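Local coordinates for protein octaprenyl-diphosphate synthase (Roseobacter denitrificans, PDB 4JXN) that probably lengthens farnesyl diphosphate with five isopentenyl diphosphate units to give all-trans-octaprenyl diphosphate, precursor of quinone side chains, in a magnesium-dependent reaction, at residues A[139-144]-A[192-197]; A[66-71]-A[314-319]; A[244-249]-A[267-272]; A[213-218]-A[300-305]; A[10-15]-A[323-328]. All coordinates share one frame; numbering follows the deposited sequence. Where two conformers were deposited one is given.

Contact 1. Residues A[139-144]-A[192-197]; sequences LRVLDI and GGVIAG
Val194 carries its CG1 opposite the backbone N (chi1 163°) and its CG2 opposite the carbonyl carbon, and this fork lets one small side chain meet three residues of the facing helix turn. Val141 is turned differently: with chi1 at -48° its CG1 stands away from the carbonyl carbon and points across the gap. The two CG1 methyls come to 3.5 Å of each other, the closest approach in the contact. The CG2 branch of Val194 takes the CD1 methyl of Ile144, which lies 3.7 Å off and runs alongside, pointing the other way. The segments are parts of helix 139-162 and helix 170-196, successive long helices of the all-helical isoprenoid synthase fold, and here they run almost antiparallel, their axes 9.5 Å apart at an angle of 168°. Val141 and Val194 mark the nearest approach of the backbones. On the outer side Arg140 folds over Val194: its CG is 3.7 Å from Val194 CG1, and in the conformer described the guanidinium lays one face over CG2. A second conformer exists, so that cover is only one of its positions, and its ion pair with Asp200 is long and weak. Inward, Leu79 of helix 75-94 backs Val141 and also meets Ile195. The far face of helix 139-162 belongs to the dimer interface, where Leu139 packs on Leu139 of the second subunit.

Contact 2. Residues A[66-71]-A[314-319]; sequences AHLCGY and PAHPVK
Leu68 and His316 bring together the C-terminal end of helix 57-68 and the N-terminal end of helix 317-330, two helix ends of the all-helical isoprenoid synthase fold. Helix 57-68 ends in a Schellman motif: Gly70, with positive phi, is its C-prime residue, Tyr71 N bonds to Ala66 O and Gly70 N to His67 O. Helix 317-330 is capped at its start by His316, the N-cap residue.

The apolar contacts centre on Leu68. Its CG lies opposite the backbone N (chi1 177°), which swings CD1 over to the imidazole, 3.5 Å from His316 ND1, and on to the CB of Lys319 at 3.9 Å. Nearer the backbone, Leu68 CB rests on Val318 CG1. Val318 is buried, with Tyr18 of helix 9-34 also against it.

The ring contact is a CH-pi interaction: Leu68 CA sits over a face of the His316 imidazole, 4.0 Å from its centroid and 24° off the normal. Pro317 CD covers the opposite face, so the imidazole is held between Leu68 CA and the proline next in sequence to His316.

The polar groups find their partners elsewhere than across the contact. His67 turns its ring outward, and its NE2 bonds to Asp22 of helix 9-34. The capping bond runs from Val318 N to His316 ND1, 3.0 Å long, with the donor tilted well out of the imidazole plane.

Contact 3. Residues A[244-249]-A[267-272]; sequences RKLTMP and RTIEKG
Arg244 lays one face of its guanidinium over the CA of Gly272, which lies 3.3 Å above the plane toward the rim; the lack of a side chain on Gly272 makes room for it. The edge of the same group is turned to the backbone of Ile269. NE and NH1 both donate, side-on, to the carbonyl oxygen of Ile269, which lies in the guanidinium plane. The NH1 bond measures 2.8 Å, while the NE distance of 2.5 Å is suspiciously short and its exact value doubtful. The bend at chi3 (62°) turns the chain so that this edge faces Ile269 O. Were Arg244 an alanine, Ile269 O would probably lose both donors and the turn around it be less firmly held. Deeper in, Leu246, the centre of an inverse gamma turn, sets CD2 4.2 Å from Ile269 CG2. The contact thus ties the loop after helix 239-242, whose end Arg244 closes as a Schellman residue, to the wider, pi-type turn at 267-270. Leu166, from the loop before helix 170-196, packs on Ile269, and beyond Thr247 the chain enters helix 248-254, whose Met248 lies against helices 170-196 and 291-309.

Contact 4. Residues A[213-218]-A[300-305]; sequences LGIAFQ and RTQAAR
Gln302 reaches across to Ile215 and Ala216 along its whole length. Its CB rests 4.1 Å from the CB of Ala216, where the backbones are nearest. CG, opposite the carbonyl carbon (chi1 -67°), passes beside Ile215 CG2 at 4.0 Å. The chain then bends at chi2, and the amide carbon CD settles 3.8 Å from that same CG2, so the amide crosses the isoleucine at a slant. NE2 also keeps close to CG2. At the tip OE1 has Ile215 CD1 nearby, but its real partner is one turn on in its own helix: Arg305 donates to it side-on through NE, at 3.0 Å, and NH1, at 2.9 Å. The NH1 bond follows a lone pair in the carbonyl plane, whereas NE comes in from above that plane. Two donors on one oxygen should fix the amide flip. The guanidinium in turn has Ile215 CD1 at its edge and salt bridges to Asp211 and Glu208 of helix 200-224, so the polar network joins both helices even though the Gln302 contacts with Ile215 and Ala216 are to hydrocarbon. Small residues allow the close approach: Ala216 CB faces Ala303 CB at 4.3 Å. With axes 8.0 Å apart and a crossing angle of -155°, this is a close antiparallel pairing of helix 200-224, whose C-terminal part carries the family's second aspartate-rich motif, with helix 291-309 in the isoprenoid synthase bundle.

Contact 5. Residues A[10-15]-A[323-328]; sequences KPHDRM and VDLADY
His12 and Tyr328 form the tight half of this contact. Their rings stack face to face, centroids 3.9 Å apart and planes only 8° from parallel, with His12 ND1 lying over the tyrosine ring. Both side chains leave their helices with CG opposite the backbone N, which sends the rings out between the two backbones to lie flat on one another. Beside the stack lies hydrocarbon: Leu325 CD1 approaches the imidazole edge at CE1, 4.2 Å away, and the other methyl, CD2, meets the CE of Met15 at 4.1 Å. Leu325 and Met15 are buried, with Leu61 and Ala64 of helix 57-68 beneath them. With a smaller residue such as alanine at Tyr328, one face of the imidazole is likely to lose its cover and His12 to become freer to turn.

The outer side is looser and more polar. Pro11 CB touches Asp324 OD2 at 3.6 Å, and the same oxygen pairs with Arg14 NH1 in a salt bridge of 3.5 Å, long enough to be mainly electrostatic. Guanidinium and carboxylate are steeply turned against each other, 74° between planes, so the pair is not a two-pronged one. Arg14 is exposed, and its guanidinium lies with one face over Pro11 CA.

The axes pass 9.4 Å apart and cross at -129°. The arrangement is a helix-on-helix crossing at the edge of the isoprenoid synthase bundle, where the N-terminal helix 9-34 lies across the C-terminal helix 317-330.

Four of the contacts follow one another through the bundle; contact 3 lies toward the other end of the molecule, its centre about 39 Å from that of contact 1, with contact 4 its nearest neighbour, about 5 Å between nearest atoms. Contacts 1 and 2 touch: Ala196 CB packs on Cys69 CB at 3.5 Å. Contacts 2 and 5, centres about 15 Å apart, share helix 317-330, which meets helix 57-68 at its start and helix 9-34 further on. Contact 4 backs contact 5, with Leu213 CD1 3.8 Å from Ala326 CA. No substrate or magnesium features in any contact; residues 97-114, which include the end of the first aspartate-rich motif, and 229-234, shortly after the second, are not modelled.

Contact 1. Residues A[139-144]-A[192-197]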
# COMPACT_ATOMS: atom_id res chain seq x y z
N LEU A 139 0.19 -4.96 19.29
CA LEU A 139 0.49 -5.89 18.22
C LEU A 139 -0.80 -6.56 17.75
O LEU A 139 -1.00 -6.77 16.54
CB LEU A 139 1.53 -6.90 18.67
CG LEU A 139 2.89 -6.24 18.91
CD1 LEU A 139 3.72 -7.03 19.92
CD2 LEU A 139 3.64 -6.09 17.59
N ARG A 140 -1.68 -6.85 18.71
CA ARG A 140 -2.98 -7.43 18.41
C ARG A 140 -3.77 -6.64 17.36
O ARG A 140 -4.29 -7.24 16.42
CB ARG A 140 -3.81 -7.56 19.69
CG ARG A 140 -5.11 -8.34 19.50
CD ARG A 140 -5.13 -9.67 20.22
NE ARG A 140 -6.50 -10.00 20.61
CZ ARG A 140 -7.11 -9.45 21.65
NH1 ARG A 140 -6.47 -8.57 22.41
NH2 ARG A 140 -8.36 -9.78 21.95
N VAL A 141 -3.88 -5.32 17.53
CA VAL A 141 -4.66 -4.50 16.55
C VAL A 141 -3.94 -4.45 15.20
O VAL A 141 -4.58 -4.29 14.15
CB VAL A 141 -4.98 -3.04 17.00
CG1 VAL A 141 -5.53 -2.99 18.42
CG2 VAL A 141 -3.79 -2.10 16.83
N LEU A 142 -2.62 -4.53 15.25
CA LEU A 142 -1.78 -4.52 14.06
C LEU A 142 -2.03 -5.79 13.30
O LEU A 142 -2.19 -5.77 12.07
CB LEU A 142 -0.30 -4.41 14.43
CG LEU A 142 0.14 -2.97 14.75
CD1 LEU A 142 1.35 -2.91 15.68
CD2 LEU A 142 0.41 -2.23 13.45
N ASP A 143 -2.06 -6.91 14.02
CA ASP A 143 -2.42 -8.17 13.41
C ASP A 143 -3.78 -8.04 12.75
O ASP A 143 -3.95 -8.43 11.60
CB ASP A 143 -2.45 -9.30 14.42
CG ASP A 143 -2.30 -10.68 13.77
OD1 ASP A 143 -1.33 -10.88 13.00
OD2 ASP A 143 -3.14 -11.56 14.03
N ILE A 144 -4.74 -7.50 13.49
CA ILE A 144 -6.12 -7.40 13.01
C ILE A 144 -6.17 -6.59 11.72
O ILE A 144 -6.72 -7.04 10.73
CB ILE A 144 -7.04 -6.84 14.11
CG1 ILE A 144 -7.20 -7.90 15.22
CG2 ILE A 144 -8.39 -6.44 13.54
CD1 ILE A 144 -7.83 -7.39 16.49
N GLY A 192 -11.46 -1.38 17.94
CA GLY A 192 -12.00 -0.51 18.98
C GLY A 192 -12.20 -1.25 20.29
O GLY A 192 -12.02 -0.70 21.37
N GLY A 193 -12.57 -2.52 20.21
CA GLY A 193 -12.77 -3.32 21.41
C GLY A 193 -11.44 -3.77 21.99
O GLY A 193 -11.26 -3.84 23.20
N VAL A 194 -10.50 -4.10 21.11
CA VAL A 194 -9.21 -4.63 21.52
C VAL A 194 -8.40 -3.57 22.23
O VAL A 194 -7.80 -3.83 23.27
CB VAL A 194 -8.42 -5.18 20.32
CG1 VAL A 194 -6.94 -5.35 20.66
CG2 VAL A 194 -9.03 -6.50 19.87
N ILE A 195 -8.39 -2.36 21.68
CA ILE A 195 -7.64 -1.28 22.28
C ILE A 195 -8.24 -0.94 23.65
O ILE A 195 -7.52 -0.55 24.57
CB ILE A 195 -7.55 -0.04 21.35
CG1 ILE A 195 -6.39 0.86 21.76
CG2 ILE A 195 -8.87 0.73 21.35
CD1 ILE A 195 -5.02 0.25 21.52
N ALA A 196 -9.55 -1.11 23.78
CA ALA A 196 -10.23 -0.91 25.07
C ALA A 196 -9.85 -1.96 26.11
O ALA A 196 -10.06 -1.76 27.30
CB ALA A 196 -11.73 -0.91 24.87
N GLY A 197 -9.32 -3.09 25.63
CA GLY A 197 -8.94 -4.22 26.48
C GLY A 197 -10.09 -5.15 26.81
O GLY A 197 -10.05 -5.88 27.80

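Contact 2. Residues A[66-71]-A[314-319]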
# COMPACT_ATOMS: atom_id res chain seq x y z
N ALA A 66 -14.80 1.55 20.96
CA ALA A 66 -13.92 1.85 22.07
C ALA A 66 -14.72 2.35 23.26
O ALA A 66 -14.56 1.87 24.37
CB ALA A 66 -12.89 2.88 21.65
N HIS A 67 -15.59 3.33 23.02
CA HIS A 67 -16.43 3.89 24.08
C HIS A 67 -17.35 2.83 24.68
O HIS A 67 -17.49 2.71 25.90
CB HIS A 67 -17.24 5.08 23.58
CG HIS A 67 -16.42 6.30 23.30
ND1 HIS A 67 -15.64 6.91 24.26
CD2 HIS A 67 -16.29 7.05 22.18
CE1 HIS A 67 -15.04 7.97 23.73
NE2 HIS A 67 -15.42 8.07 22.47
N LEU A 68 -17.95 2.02 23.81
CA LEU A 68 -18.80 0.94 24.28
C LEU A 68 -18.10 0.05 25.32
O LEU A 68 -18.75 -0.45 26.23
CB LEU A 68 -19.29 0.10 23.10
CG LEU A 68 -20.15 -1.13 23.38
CD1 LEU A 68 -21.43 -0.81 24.12
CD2 LEU A 68 -20.44 -1.82 22.06
N CYS A 69 -16.79 -0.14 25.17
CA CYS A 69 -16.02 -0.98 26.10
C CYS A 69 -15.28 -0.17 27.19
O CYS A 69 -14.41 -0.71 27.88
CB CYS A 69 -15.03 -1.83 25.30
SG CYS A 69 -15.80 -2.88 24.04
N GLY A 70 -15.61 1.11 27.32
CA GLY A 70 -15.09 1.96 28.39
C GLY A 70 -13.65 2.44 28.26
O GLY A 70 -12.99 2.65 29.27
N TYR A 71 -13.18 2.63 27.04
CA TYR A 71 -11.80 3.07 26.81
C TYR A 71 -11.60 4.54 27.14
O TYR A 71 -12.27 5.41 26.58
CB TYR A 71 -11.39 2.83 25.36
CG TYR A 71 -9.94 3.17 25.05
CD1 TYR A 71 -8.89 2.53 25.71
CD2 TYR A 71 -9.61 4.14 24.09
CE1 TYR A 71 -7.56 2.84 25.43
CE2 TYR A 71 -8.29 4.44 23.80
CZ TYR A 71 -7.27 3.79 24.48
OH TYR A 71 -5.95 4.11 24.18
N PRO A 314 -23.21 -6.11 27.73
CA PRO A 314 -24.03 -5.42 28.71
C PRO A 314 -24.55 -4.11 28.13
O PRO A 314 -23.87 -3.50 27.29
CB PRO A 314 -23.07 -5.17 29.87
CG PRO A 314 -21.72 -5.10 29.24
CD PRO A 314 -21.77 -5.95 28.00
N ALA A 315 -25.73 -3.68 28.58
CA ALA A 315 -26.42 -2.51 28.03
C ALA A 315 -25.58 -1.25 28.18
O ALA A 315 -24.83 -1.09 29.14
CB ALA A 315 -27.77 -2.32 28.70
N HIS A 316 -25.74 -0.34 27.23
CA HIS A 316 -24.87 0.82 27.13
C HIS A 316 -25.37 1.72 26.00
O HIS A 316 -25.80 1.23 24.95
CB HIS A 316 -23.43 0.36 26.84
CG HIS A 316 -22.44 1.48 26.81
ND1 HIS A 316 -22.22 2.23 25.68
CD2 HIS A 316 -21.65 2.00 27.77
CE1 HIS A 316 -21.33 3.16 25.94
NE2 HIS A 316 -20.96 3.04 27.20
N PRO A 317 -25.31 3.05 26.19
CA PRO A 317 -25.88 3.98 25.18
C PRO A 317 -25.32 3.84 23.78
O PRO A 317 -26.02 4.13 22.81
CB PRO A 317 -25.52 5.36 25.73
CG PRO A 317 -25.29 5.15 27.19
CD PRO A 317 -24.78 3.76 27.36
N VAL A 318 -24.06 3.45 23.67
CA VAL A 318 -23.46 3.17 22.37
C VAL A 318 -23.99 1.86 21.80
O VAL A 318 -24.13 1.74 20.59
CB VAL A 318 -21.92 3.17 22.41
CG1 VAL A 318 -21.34 2.75 21.07
CG2 VAL A 318 -21.41 4.56 22.77
N LYS A 319 -24.29 0.89 22.67
CA LYS A 319 -24.93 -0.36 22.24
C LYS A 319 -26.21 -0.05 21.46
O LYS A 319 -26.48 -0.64 20.41
CB LYS A 319 -25.23 -1.28 23.44
CG LYS A 319 -25.45 -2.75 23.10
CD LYS A 319 -26.05 -3.52 24.27
CE LYS A 319 -26.63 -4.86 23.86
NZ LYS A 319 -27.62 -5.39 24.85

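Contact 3. Residues A[244-249]-A[267-272]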
# COMPACT_ATOMS: atom_id res chain seq x y z
N ARG A 244 -20.65 -4.56 -15.92
CA ARG A 244 -20.48 -6.01 -16.09
C ARG A 244 -19.97 -6.61 -14.77
O ARG A 244 -19.27 -7.63 -14.73
CB ARG A 244 -19.55 -6.32 -17.27
CG ARG A 244 -19.93 -5.59 -18.56
CD ARG A 244 -18.77 -5.50 -19.55
NE ARG A 244 -18.35 -6.84 -19.96
CZ ARG A 244 -17.23 -7.12 -20.62
NH1 ARG A 244 -16.95 -8.39 -20.92
NH2 ARG A 244 -16.38 -6.16 -20.96
N LYS A 245 -20.38 -5.97 -13.68
CA LYS A 245 -19.98 -6.31 -12.33
C LYS A 245 -21.12 -7.12 -11.73
O LYS A 245 -22.27 -6.67 -11.74
CB LYS A 245 -19.73 -5.02 -11.55
CG LYS A 245 -19.19 -5.20 -10.14
CD LYS A 245 -18.38 -3.97 -9.71
CE LYS A 245 -18.55 -3.65 -8.24
NZ LYS A 245 -19.79 -2.86 -7.98
N LEU A 246 -20.81 -8.32 -11.23
CA LEU A 246 -21.86 -9.24 -10.76
C LEU A 246 -22.34 -8.93 -9.34
O LEU A 246 -21.84 -9.48 -8.36
CB LEU A 246 -21.41 -10.70 -10.90
CG LEU A 246 -21.40 -11.25 -12.33
CD1 LEU A 246 -21.13 -12.74 -12.31
CD2 LEU A 246 -22.70 -10.96 -13.08
N THR A 247 -23.31 -8.03 -9.29
CA THR A 247 -24.10 -7.71 -8.11
C THR A 247 -24.97 -8.92 -7.71
O THR A 247 -25.18 -9.84 -8.51
CB THR A 247 -25.01 -6.51 -8.46
OG1 THR A 247 -24.28 -5.61 -9.31
CG2 THR A 247 -25.42 -5.76 -7.28
N MET A 248 -25.47 -8.94 -6.48
CA MET A 248 -26.29 -10.07 -6.02
C MET A 248 -27.58 -10.24 -6.82
O MET A 248 -27.93 -11.37 -7.17
CB MET A 248 -26.62 -9.95 -4.53
CG MET A 248 -27.38 -11.15 -3.98
SD MET A 248 -27.57 -11.14 -2.18
CE MET A 248 -25.95 -11.74 -1.68
N PRO A 249 -28.31 -9.15 -7.08
CA PRO A 249 -29.51 -9.27 -7.93
C PRO A 249 -29.24 -9.94 -9.28
O PRO A 249 -30.07 -10.72 -9.77
CB PRO A 249 -29.93 -7.82 -8.16
CG PRO A 249 -29.34 -7.06 -7.02
CD PRO A 249 -28.03 -7.74 -6.76
N ARG A 267 -23.96 -12.42 -23.23
CA ARG A 267 -23.68 -11.37 -24.21
C ARG A 267 -23.37 -10.00 -23.62
O ARG A 267 -22.46 -9.31 -24.08
CB ARG A 267 -24.88 -11.25 -25.17
CG ARG A 267 -24.79 -10.13 -26.20
CD ARG A 267 -25.85 -10.27 -27.29
NE ARG A 267 -27.22 -10.01 -26.83
CZ ARG A 267 -27.71 -8.80 -26.54
NH1 ARG A 267 -28.97 -8.68 -26.12
NH2 ARG A 267 -26.97 -7.70 -26.65
N THR A 268 -24.16 -9.57 -22.64
CA THR A 268 -24.09 -8.21 -22.09
C THR A 268 -23.08 -8.06 -20.93
O THR A 268 -22.80 -6.94 -20.48
CB THR A 268 -25.47 -7.75 -21.57
OG1 THR A 268 -26.01 -8.76 -20.70
CG2 THR A 268 -26.44 -7.54 -22.73
N ILE A 269 -22.58 -9.20 -20.46
CA ILE A 269 -21.68 -9.28 -19.32
C ILE A 269 -20.33 -9.85 -19.77
O ILE A 269 -19.31 -9.18 -19.68
CB ILE A 269 -22.28 -10.16 -18.19
CG1 ILE A 269 -23.66 -9.65 -17.77
CG2 ILE A 269 -21.34 -10.23 -16.99
CD1 ILE A 269 -23.69 -8.23 -17.23
N GLU A 270 -20.34 -11.09 -20.26
CA GLU A 270 -19.09 -11.74 -20.67
C GLU A 270 -18.55 -11.25 -22.02
O GLU A 270 -17.34 -11.25 -22.22
CB GLU A 270 -19.26 -13.26 -20.66
CG GLU A 270 -19.46 -13.81 -19.26
CD GLU A 270 -19.36 -15.32 -19.20
OE1 GLU A 270 -19.52 -15.96 -20.26
OE2 GLU A 270 -19.14 -15.86 -18.10
N LYS A 271 -19.43 -10.83 -22.92
CA LYS A 271 -19.02 -10.21 -24.18
C LYS A 271 -19.04 -8.68 -24.13
O LYS A 271 -18.48 -8.01 -24.99
CB LYS A 271 -19.90 -10.69 -25.33
CG LYS A 271 -19.60 -12.11 -25.80
CD LYS A 271 -18.36 -12.16 -26.67
CE LYS A 271 -18.22 -13.51 -27.35
NZ LYS A 271 -18.22 -14.63 -26.37
N GLY A 272 -19.72 -8.12 -23.13
CA GLY A 272 -19.79 -6.67 -22.97
C GLY A 272 -20.65 -5.93 -23.99
O GLY A 272 -20.79 -4.71 -23.89

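Contact 4. Residues A[213-218]-A[300-305]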
# COMPACT_ATOMS: atom_id res chain seq x y z
N LEU A 213 -22.87 -5.99 9.37
CA LEU A 213 -23.24 -4.63 8.99
C LEU A 213 -22.62 -4.22 7.66
O LEU A 213 -23.24 -3.49 6.90
CB LEU A 213 -22.81 -3.61 10.05
CG LEU A 213 -23.27 -2.15 9.88
CD1 LEU A 213 -24.77 -2.01 10.14
CD2 LEU A 213 -22.48 -1.20 10.77
N GLY A 214 -21.40 -4.68 7.40
CA GLY A 214 -20.70 -4.34 6.16
C GLY A 214 -21.33 -5.04 4.97
O GLY A 214 -21.47 -4.45 3.89
N ILE A 215 -21.70 -6.30 5.19
CA ILE A 215 -22.38 -7.09 4.17
C ILE A 215 -23.72 -6.45 3.83
O ILE A 215 -24.04 -6.27 2.65
CB ILE A 215 -22.55 -8.58 4.59
CG1 ILE A 215 -21.19 -9.25 4.76
CG2 ILE A 215 -23.33 -9.35 3.53
CD1 ILE A 215 -21.23 -10.57 5.51
N ALA A 216 -24.49 -6.08 4.86
CA ALA A 216 -25.78 -5.41 4.64
C ALA A 216 -25.56 -4.12 3.89
O ALA A 216 -26.21 -3.88 2.89
CB ALA A 216 -26.51 -5.14 5.94
N PHE A 217 -24.62 -3.31 4.38
CA PHE A 217 -24.28 -2.03 3.76
C PHE A 217 -24.08 -2.13 2.23
O PHE A 217 -24.58 -1.30 1.47
CB PHE A 217 -23.01 -1.49 4.40
CG PHE A 217 -22.63 -0.11 3.96
CD1 PHE A 217 -23.11 1.01 4.63
CD2 PHE A 217 -21.77 0.08 2.88
CE1 PHE A 217 -22.75 2.29 4.23
CE2 PHE A 217 -21.41 1.36 2.47
CZ PHE A 217 -21.89 2.46 3.15
N GLN A 218 -23.33 -3.16 1.80
CA GLN A 218 -22.96 -3.36 0.41
C GLN A 218 -24.10 -3.94 -0.40
O GLN A 218 -24.25 -3.62 -1.58
CB GLN A 218 -21.77 -4.33 0.31
CG GLN A 218 -21.29 -4.63 -1.10
CD GLN A 218 -20.87 -3.38 -1.83
OE1 GLN A 218 -19.93 -2.71 -1.42
NE2 GLN A 218 -21.57 -3.04 -2.91
N ARG A 300 -31.82 -7.41 4.79
CA ARG A 300 -32.52 -7.31 6.07
C ARG A 300 -32.04 -8.36 7.09
O ARG A 300 -31.94 -8.09 8.30
CB ARG A 300 -34.03 -7.39 5.85
CG ARG A 300 -34.61 -6.19 5.12
CD ARG A 300 -36.13 -6.19 5.12
NE ARG A 300 -36.68 -7.03 4.06
CZ ARG A 300 -37.08 -6.59 2.87
NH1 ARG A 300 -37.03 -5.30 2.56
NH2 ARG A 300 -37.55 -7.46 1.98
N THR A 301 -31.70 -9.55 6.58
CA THR A 301 -31.30 -10.68 7.41
C THR A 301 -29.92 -10.48 8.04
O THR A 301 -29.69 -10.79 9.22
CB THR A 301 -31.33 -11.98 6.57
OG1 THR A 301 -32.70 -12.30 6.26
CG2 THR A 301 -30.69 -13.14 7.30
N GLN A 302 -28.99 -9.97 7.26
CA GLN A 302 -27.68 -9.61 7.77
C GLN A 302 -27.74 -8.46 8.77
O GLN A 302 -27.05 -8.47 9.77
CB GLN A 302 -26.78 -9.22 6.62
CG GLN A 302 -26.47 -10.39 5.71
CD GLN A 302 -25.31 -11.22 6.22
OE1 GLN A 302 -24.61 -10.83 7.16
NE2 GLN A 302 -25.07 -12.34 5.57
N ALA A 303 -28.57 -7.47 8.49
CA ALA A 303 -28.79 -6.38 9.43
C ALA A 303 -29.38 -6.86 10.77
O ALA A 303 -29.05 -6.33 11.83
CB ALA A 303 -29.69 -5.33 8.82
N ALA A 304 -30.25 -7.86 10.73
CA ALA A 304 -30.78 -8.42 11.98
C ALA A 304 -29.68 -9.21 12.70
O ALA A 304 -29.61 -9.21 13.92
CB ALA A 304 -31.98 -9.30 11.71
N ARG A 305 -28.84 -9.87 11.90
CA ARG A 305 -27.69 -10.60 12.42
C ARG A 305 -26.73 -9.67 13.14
O ARG A 305 -26.21 -10.03 14.20
CB ARG A 305 -26.96 -11.32 11.29
CG ARG A 305 -25.87 -12.27 11.76
CD ARG A 305 -25.33 -13.15 10.66
NE ARG A 305 -24.45 -12.45 9.72
CZ ARG A 305 -23.13 -12.31 9.85
NH1 ARG A 305 -22.46 -11.65 8.92
NH2 ARG A 305 -22.48 -12.79 10.91

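Contact 5. Residues A[10-15]-A[323-328]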
# COMPACT_ATOMS: atom_id res chain seq x y z
N LYS A 10 -33.40 11.01 13.95
CA LYS A 10 -33.01 11.41 15.32
C LYS A 10 -32.14 10.36 16.01
O LYS A 10 -31.15 10.71 16.66
CB LYS A 10 -34.24 11.74 16.18
N PRO A 11 -32.49 9.06 15.87
CA PRO A 11 -31.60 7.97 16.31
C PRO A 11 -30.20 7.96 15.67
O PRO A 11 -29.24 7.55 16.32
CB PRO A 11 -32.38 6.70 15.93
CG PRO A 11 -33.81 7.11 15.94
CD PRO A 11 -33.84 8.55 15.54
N HIS A 12 -30.09 8.37 14.41
CA HIS A 12 -28.78 8.43 13.76
C HIS A 12 -27.97 9.63 14.26
O HIS A 12 -26.77 9.52 14.51
CB HIS A 12 -28.92 8.47 12.23
CG HIS A 12 -27.61 8.29 11.51
ND1 HIS A 12 -26.92 7.10 11.51
CD2 HIS A 12 -26.86 9.17 10.80
CE1 HIS A 12 -25.81 7.24 10.81
NE2 HIS A 12 -25.75 8.49 10.37
N ASP A 13 -28.65 10.77 14.40
CA ASP A 13 -28.04 12.01 14.90
C ASP A 13 -27.41 11.86 16.30
O ASP A 13 -26.41 12.52 16.60
CB ASP A 13 -29.09 13.14 14.96
CG ASP A 13 -29.48 13.66 13.58
OD1 ASP A 13 -28.59 14.16 12.86
OD2 ASP A 13 -30.68 13.59 13.23
N ARG A 14 -28.00 11.02 17.15
CA ARG A 14 -27.54 10.85 18.54
C ARG A 14 -26.15 10.22 18.60
O ARG A 14 -25.32 10.60 19.43
CB ARG A 14 -28.54 10.01 19.34
CG ARG A 14 -29.62 10.84 20.02
CD ARG A 14 -31.02 10.26 19.89
NE ARG A 14 -31.09 8.82 20.09
CZ ARG A 14 -32.22 8.11 20.00
NH1 ARG A 14 -32.20 6.79 20.17
NH2 ARG A 14 -33.37 8.72 19.72
N MET A 15 -25.92 9.25 17.72
CA MET A 15 -24.61 8.64 17.58
C MET A 15 -23.58 9.69 17.18
O MET A 15 -22.57 9.85 17.86
CB MET A 15 -24.68 7.53 16.53
CG MET A 15 -23.36 6.81 16.31
SD MET A 15 -23.56 5.17 15.62
CE MET A 15 -21.84 4.66 15.56
N VAL A 323 -27.40 -0.55 17.30
CA VAL A 323 -28.66 -1.21 16.93
C VAL A 323 -29.40 -0.35 15.90
O VAL A 323 -29.70 -0.81 14.80
CB VAL A 323 -29.54 -1.47 18.18
CG1 VAL A 323 -30.91 -2.01 17.79
CG2 VAL A 323 -28.84 -2.43 19.15
N ASP A 324 -29.64 0.92 16.26
CA ASP A 324 -30.22 1.91 15.35
C ASP A 324 -29.46 1.98 14.02
O ASP A 324 -30.07 2.13 12.96
CB ASP A 324 -30.24 3.30 16.02
CG ASP A 324 -31.11 3.35 17.28
OD1 ASP A 324 -32.01 2.51 17.43
OD2 ASP A 324 -30.89 4.25 18.12
N LEU A 325 -28.14 1.88 14.08
CA LEU A 325 -27.30 1.91 12.88
C LEU A 325 -27.62 0.74 11.99
O LEU A 325 -27.62 0.87 10.77
CB LEU A 325 -25.81 1.87 13.27
CG LEU A 325 -24.79 1.98 12.13
CD1 LEU A 325 -25.08 3.12 11.16
CD2 LEU A 325 -23.40 2.16 12.73
N ALA A 326 -27.90 -0.41 12.59
CA ALA A 326 -28.21 -1.62 11.82
C ALA A 326 -29.52 -1.43 11.05
O ALA A 326 -29.63 -1.81 9.88
CB ALA A 326 -28.29 -2.83 12.73
N ASP A 327 -30.50 -0.80 11.70
CA ASP A 327 -31.75 -0.42 11.04
C ASP A 327 -31.55 0.71 10.01
O ASP A 327 -32.07 0.65 8.90
CB ASP A 327 -32.78 0.01 12.10
CG ASP A 327 -33.18 -1.14 13.04
OD1 ASP A 327 -33.33 -2.29 12.55
OD2 ASP A 327 -33.36 -0.90 14.26
N TYR A 328 -30.77 1.73 10.38
CA TYR A 328 -30.46 2.84 9.48
C TYR A 328 -29.83 2.38 8.16
O TYR A 328 -30.16 2.91 7.10
CB TYR A 328 -29.52 3.84 10.17
CG TYR A 328 -29.12 5.01 9.31
CD1 TYR A 328 -29.91 6.16 9.25
CD2 TYR A 328 -27.96 4.97 8.53
CE1 TYR A 328 -29.55 7.23 8.45
CE2 TYR A 328 -27.60 6.04 7.73
CZ TYR A 328 -28.39 7.17 7.69
OH TYR A 328 -28.04 8.23 6.90